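PTS-dependent dihydroxyacetone kinase operon regulatory protein (Escherichia coli, PDB 4LRZ) activates transcription of the dhaKLM operon from a sigma-70 promoter and represses its own expression. Local coordinates at residues F76-D79 / E80-I84; G111-T115 / C116-L120. One frame throughout, in Å; residues are numbered along the deposited sequence.

How the contacts relate
Both contacts belong to the GAF domain in what is probably the sensor region of the regulator, and they come in series along the chain, their centres about 12 Å apart. Contact 1 is the hairpin turn between strands 74-79 and 84-89, at one margin of the antiparallel five-stranded sheet. Contact 2 is the bend between helices 110-113 and 117-124, the second of which packs against strand 143-151 of the same sheet. They meet where Leu-118 CD2 lies 4.1 Å from Phe-76 CD2, while Cys-108 is touched by Leu-78, Ile-113 and Leu-118. Hairpin turn and helix bend are thus packed together on the GAF sheet, consistent with one continuous apolar layer in the sensor part.

Contact 1 of 2, residues F76-D79 / E80-I84; sequences FILD and ETACI
Asp-79 and Thr-81 meet at the bend of a beta hairpin, a worked example of how one carboxylate can organise a tight turn. Asp-79 to Ala-82 form a type I turn with a G1 beta bulge, and Ala-82, the last residue of this turn, has a positive phi. The backbone frame is set by Asp-79 N, bonded to Cys-83 O at 2.9 Å, and by Ala-82 N, bonded to Asp-79 O at 3.1 Å. The carboxylate supplies the rest. With CG set between the backbone N and the carbonyl carbon (chi1 79°), OD1 tucks into the bend and accepts three hydrogen bonds. Thr-81 N, 2.7 Å from Asp-79 OD1, closes an Asx turn from well above the carboxylate plane; Cys-83 N also comes from out of plane; Thr-81 OG1 donates to the syn lone pair of Asp-79 OD1. With an alanine here, the N-H groups of Thr-81 and Cys-83 would probably lose this acceptor and the threonine hydroxyl would be set free to turn. Glu-80 OE2 stands 4.0 Å from Asp-79 OD2, a pairing of like charges probably eased by Arg-49, which makes a salt bridge with Glu-80. Farther along the strands Leu-78 CD2 rests against Ile-84 CG1, and Ile-84 CD1 sits over one face of the Phe-76 ring, 4.0 Å from its centroid and displaced toward the rim.

Contact 2 of 2, residues G111-T115 / C116-L120; sequences GIIGT and CALSL
Ile-113 and Leu-118 face each other across the bend at Gly-114 that joins two short helices of the GAF domain, and the isoleucine illustrates how a residue at a helix end can bridge to the helix that follows. Its CB points toward residues 116-120. From there CG1 is flanked by N and C of its own backbone (chi1 67°), which directs this longer branch across the bend. CG1 passes 3.3 Å from a water held in the bend. Extended beyond it, CD1 at the tip does the touching, 4.1 Å from Cys-116 CB and close to Leu-118 CD1, with the side chains of Ile-113 and Leu-118 crossing at about a right angle.

The backbone turns at Gly-114, which leaves the first helix with a positive phi, at angles where any side chain would collide with the carbonyl oxygen of Ile-113, which favours glycine. The oxygen of Gly-114 accepts a bond from the water at 2.9 Å; the same water lies so near Ser-119 OG that the exact geometry there is doubtful. Within the bend, Thr-115 OG1 is hydrogen-bonded to Ser-19 of helix 14-26, and Thr-115 CG2 approaches Leu-120 CD1 loosely, at 4.5 Å. Cys-116 occupies the N-cap of helix 117-124, whose first N-H, that of Ala-117, goes to Thr-130 OG1. The first turn closes where Cys-116 O accepts from both Ser-119 N and Leu-120 N, each at 2.9 Å.

Contact 1 of 2, residues F76-D79 / E80-I84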
loop_
_atom_site.group_PDB
_atom_site.type_symbol
_atom_site.label_atom_id
_atom_site.label_comp_id
_atom_site.label_asym_id
_atom_site.label_seq_id
_atom_site.Cartn_x
_atom_site.Cartn_y
_atom_site.Cartn_z
ATOM N N PHE F 76 -13.375 -14.760 -11.354
ATOM C CA PHE F 76 -12.239 -15.653 -11.437
ATOM C C PHE F 76 -10.954 -14.931 -11.028
ATOM O O PHE F 76 -10.753 -13.785 -11.388
ATOM C CB PHE F 76 -12.011 -16.071 -12.916
ATOM C CG PHE F 76 -13.055 -17.023 -13.518
ATOM C CD1 PHE F 76 -13.978 -17.711 -12.747
ATOM C CD2 PHE F 76 -13.006 -17.299 -14.910
ATOM C CE1 PHE F 76 -14.882 -18.615 -13.346
ATOM C CE2 PHE F 76 -13.881 -18.219 -15.525
ATOM C CZ PHE F 76 -14.829 -18.876 -14.726
ATOM N N ILE F 77 -10.057 -15.619 -10.330
ATOM C CA ILE F 77 -8.654 -15.196 -10.292
ATOM C C ILE F 77 -7.829 -16.160 -11.180
ATOM O O ILE F 77 -7.979 -17.354 -11.051
ATOM C CB ILE F 77 -8.033 -15.289 -8.884
ATOM C CG1 ILE F 77 -9.103 -15.274 -7.831
ATOM C CG2 ILE F 77 -6.971 -14.167 -8.699
ATOM C CD1 ILE F 77 -8.696 -14.426 -6.507
ATOM N N LEU F 78 -6.980 -15.643 -12.069
ATOM C CA LEU F 78 -6.102 -16.488 -12.862
ATOM C C LEU F 78 -4.648 -16.106 -12.568
ATOM O O LEU F 78 -4.369 -14.913 -12.295
ATOM C CB LEU F 78 -6.391 -16.378 -14.365
ATOM C CG LEU F 78 -7.831 -16.656 -14.870
ATOM C CD1 LEU F 78 -8.641 -15.358 -14.904
ATOM C CD2 LEU F 78 -7.815 -17.234 -16.254
ATOM N N ASP F 79 -3.723 -17.081 -12.673
ATOM C CA ASP F 79 -2.292 -16.778 -12.493
ATOM C C ASP F 79 -1.706 -16.151 -13.757
ATOM O O ASP F 79 -2.448 -15.950 -14.716
ATOM C CB ASP F 79 -1.493 -17.984 -11.991
ATOM C CG ASP F 79 -1.177 -18.966 -13.073
ATOM O OD1 ASP F 79 -1.612 -18.812 -14.235
ATOM O OD2 ASP F 79 -0.408 -19.906 -12.785
ATOM N N GLU F 80 -0.401 -15.855 -13.786
ATOM C CA GLU F 80 0.132 -15.238 -14.986
ATOM C C GLU F 80 0.044 -16.104 -16.249
ATOM O O GLU F 80 0.271 -15.579 -17.322
ATOM C CB GLU F 80 1.572 -14.686 -14.885
ATOM C CG GLU F 80 2.729 -15.252 -13.982
ATOM C CD GLU F 80 2.518 -16.561 -13.247
ATOM O OE1 GLU F 80 3.206 -17.537 -13.577
ATOM O OE2 GLU F 80 1.724 -16.599 -12.289
ATOM N N THR F 81 -0.241 -17.406 -16.140
ATOM C CA THR F 81 -0.326 -18.255 -17.358
ATOM C C THR F 81 -1.774 -18.526 -17.772
ATOM O O THR F 81 -2.030 -19.512 -18.439
ATOM C CB THR F 81 0.396 -19.631 -17.193
ATOM O OG1 THR F 81 -0.449 -20.518 -16.456
ATOM C CG2 THR F 81 1.755 -19.507 -16.444
ATOM N N ALA F 82 -2.718 -17.688 -17.321
ATOM C CA ALA F 82 -4.131 -17.939 -17.552
ATOM C C ALA F 82 -4.702 -19.209 -16.887
ATOM O O ALA F 82 -5.694 -19.761 -17.363
ATOM C CB ALA F 82 -4.422 -17.975 -19.023
ATOM N N CYS F 83 -4.079 -19.697 -15.826
ATOM C CA CYS F 83 -4.643 -20.834 -15.115
ATOM C C CYS F 83 -5.602 -20.343 -14.034
ATOM O O CYS F 83 -5.215 -19.486 -13.195
ATOM C CB CYS F 83 -3.517 -21.647 -14.476
ATOM S SG CYS F 83 -4.050 -23.204 -13.708
ATOM N N ILE F 84 -6.846 -20.860 -14.052
ATOM C CA ILE F 84 -7.854 -20.480 -13.050
ATOM C C ILE F 84 -7.455 -20.990 -11.673
ATOM O O ILE F 84 -7.330 -22.196 -11.452
ATOM C CB ILE F 84 -9.250 -20.971 -13.400
ATOM C CG1 ILE F 84 -9.728 -20.300 -14.680
ATOM C CG2 ILE F 84 -10.212 -20.606 -12.267
ATOM C CD1 ILE F 84 -11.112 -20.618 -15.051
#

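Contact 2 of 2, residues G111-T115 / C116-L120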
loop_
_atom_site.group_PDB
_atom_site.type_symbol
_atom_site.label_atom_id
_atom_site.label_comp_id
_atom_site.label_asym_id
_atom_site.label_seq_id
_atom_site.Cartn_x
_atom_site.Cartn_y
_atom_site.Cartn_z
ATOM N N GLY F 111 -4.323 -19.633 -27.068
ATOM C CA GLY F 111 -4.022 -20.788 -27.916
ATOM C C GLY F 111 -4.926 -21.973 -27.577
ATOM O O GLY F 111 -4.907 -22.984 -28.278
ATOM N N ILE F 112 -5.733 -21.859 -26.511
ATOM C CA ILE F 112 -6.624 -22.991 -26.161
ATOM C C ILE F 112 -8.099 -22.625 -26.358
ATOM O O ILE F 112 -8.889 -23.399 -26.907
ATOM C CB ILE F 112 -6.397 -23.491 -24.716
ATOM C CG1 ILE F 112 -4.911 -23.756 -24.469
ATOM C CG2 ILE F 112 -7.272 -24.701 -24.421
ATOM C CD1 ILE F 112 -4.572 -24.233 -23.073
ATOM N N ILE F 113 -8.492 -21.441 -25.926
ATOM C CA ILE F 113 -9.918 -21.131 -25.979
ATOM C C ILE F 113 -10.223 -20.016 -26.974
ATOM O O ILE F 113 -11.368 -19.596 -27.092
ATOM C CB ILE F 113 -10.557 -20.840 -24.545
ATOM C CG1 ILE F 113 -10.007 -19.525 -23.926
ATOM C CG2 ILE F 113 -10.441 -22.085 -23.615
ATOM C CD1 ILE F 113 -10.758 -19.060 -22.726
ATOM N N GLY F 114 -9.189 -19.521 -27.651
ATOM C CA GLY F 114 -9.389 -18.433 -28.581
ATOM C C GLY F 114 -9.497 -17.065 -27.907
ATOM O O GLY F 114 -9.409 -16.953 -26.696
ATOM N N THR F 115 -9.666 -16.046 -28.732
ATOM C CA THR F 115 -9.809 -14.682 -28.318
ATOM C C THR F 115 -10.886 -14.570 -27.263
ATOM O O THR F 115 -12.061 -14.950 -27.512
ATOM C CB THR F 115 -10.270 -13.819 -29.502
ATOM O OG1 THR F 115 -9.480 -14.131 -30.650
ATOM C CG2 THR F 115 -10.176 -12.315 -29.167
ATOM N N CYS F 116 -10.464 -14.010 -26.121
ATOM C CA CYS F 116 -11.243 -13.892 -24.905
ATOM C C CYS F 116 -10.500 -13.001 -23.921
ATOM O O CYS F 116 -9.288 -13.127 -23.749
ATOM C CB CYS F 116 -11.467 -15.280 -24.266
ATOM S SG CYS F 116 -12.653 -15.248 -22.918
ATOM N N ALA F 117 -11.233 -12.121 -23.249
ATOM C CA ALA F 117 -10.663 -11.253 -22.235
ATOM C C ALA F 117 -9.751 -12.023 -21.237
ATOM O O ALA F 117 -8.698 -11.524 -20.808
ATOM C CB ALA F 117 -11.800 -10.514 -21.509
ATOM N N LEU F 118 -10.165 -13.238 -20.879
ATOM C CA LEU F 118 -9.421 -14.070 -19.928
ATOM C C LEU F 118 -7.933 -14.110 -20.273
ATOM O O LEU F 118 -7.075 -14.132 -19.352
ATOM C CB LEU F 118 -9.963 -15.503 -19.926
ATOM C CG LEU F 118 -11.349 -15.737 -19.394
ATOM C CD1 LEU F 118 -11.689 -17.198 -19.319
ATOM C CD2 LEU F 118 -11.447 -15.104 -17.965
ATOM N N SER F 119 -7.608 -14.133 -21.579
ATOM C CA SER F 119 -6.175 -14.027 -21.990
ATOM C C SER F 119 -5.789 -12.679 -22.542
ATOM O O SER F 119 -4.673 -12.233 -22.358
ATOM C CB SER F 119 -5.779 -15.120 -23.020
ATOM O OG SER F 119 -6.524 -15.022 -24.236
ATOM N N LEU F 120 -6.689 -12.029 -23.258
ATOM C CA LEU F 120 -6.306 -10.829 -23.989
ATOM C C LEU F 120 -5.890 -9.711 -23.029
ATOM O O LEU F 120 -5.118 -8.805 -23.389
ATOM C CB LEU F 120 -7.476 -10.362 -24.813
ATOM C CG LEU F 120 -7.285 -10.019 -26.263
ATOM C CD1 LEU F 120 -8.433 -9.066 -26.650
ATOM C CD2 LEU F 120 -5.862 -9.478 -26.635
HETATM O O HOH W 1 -8.236 -16.714 -24.040
#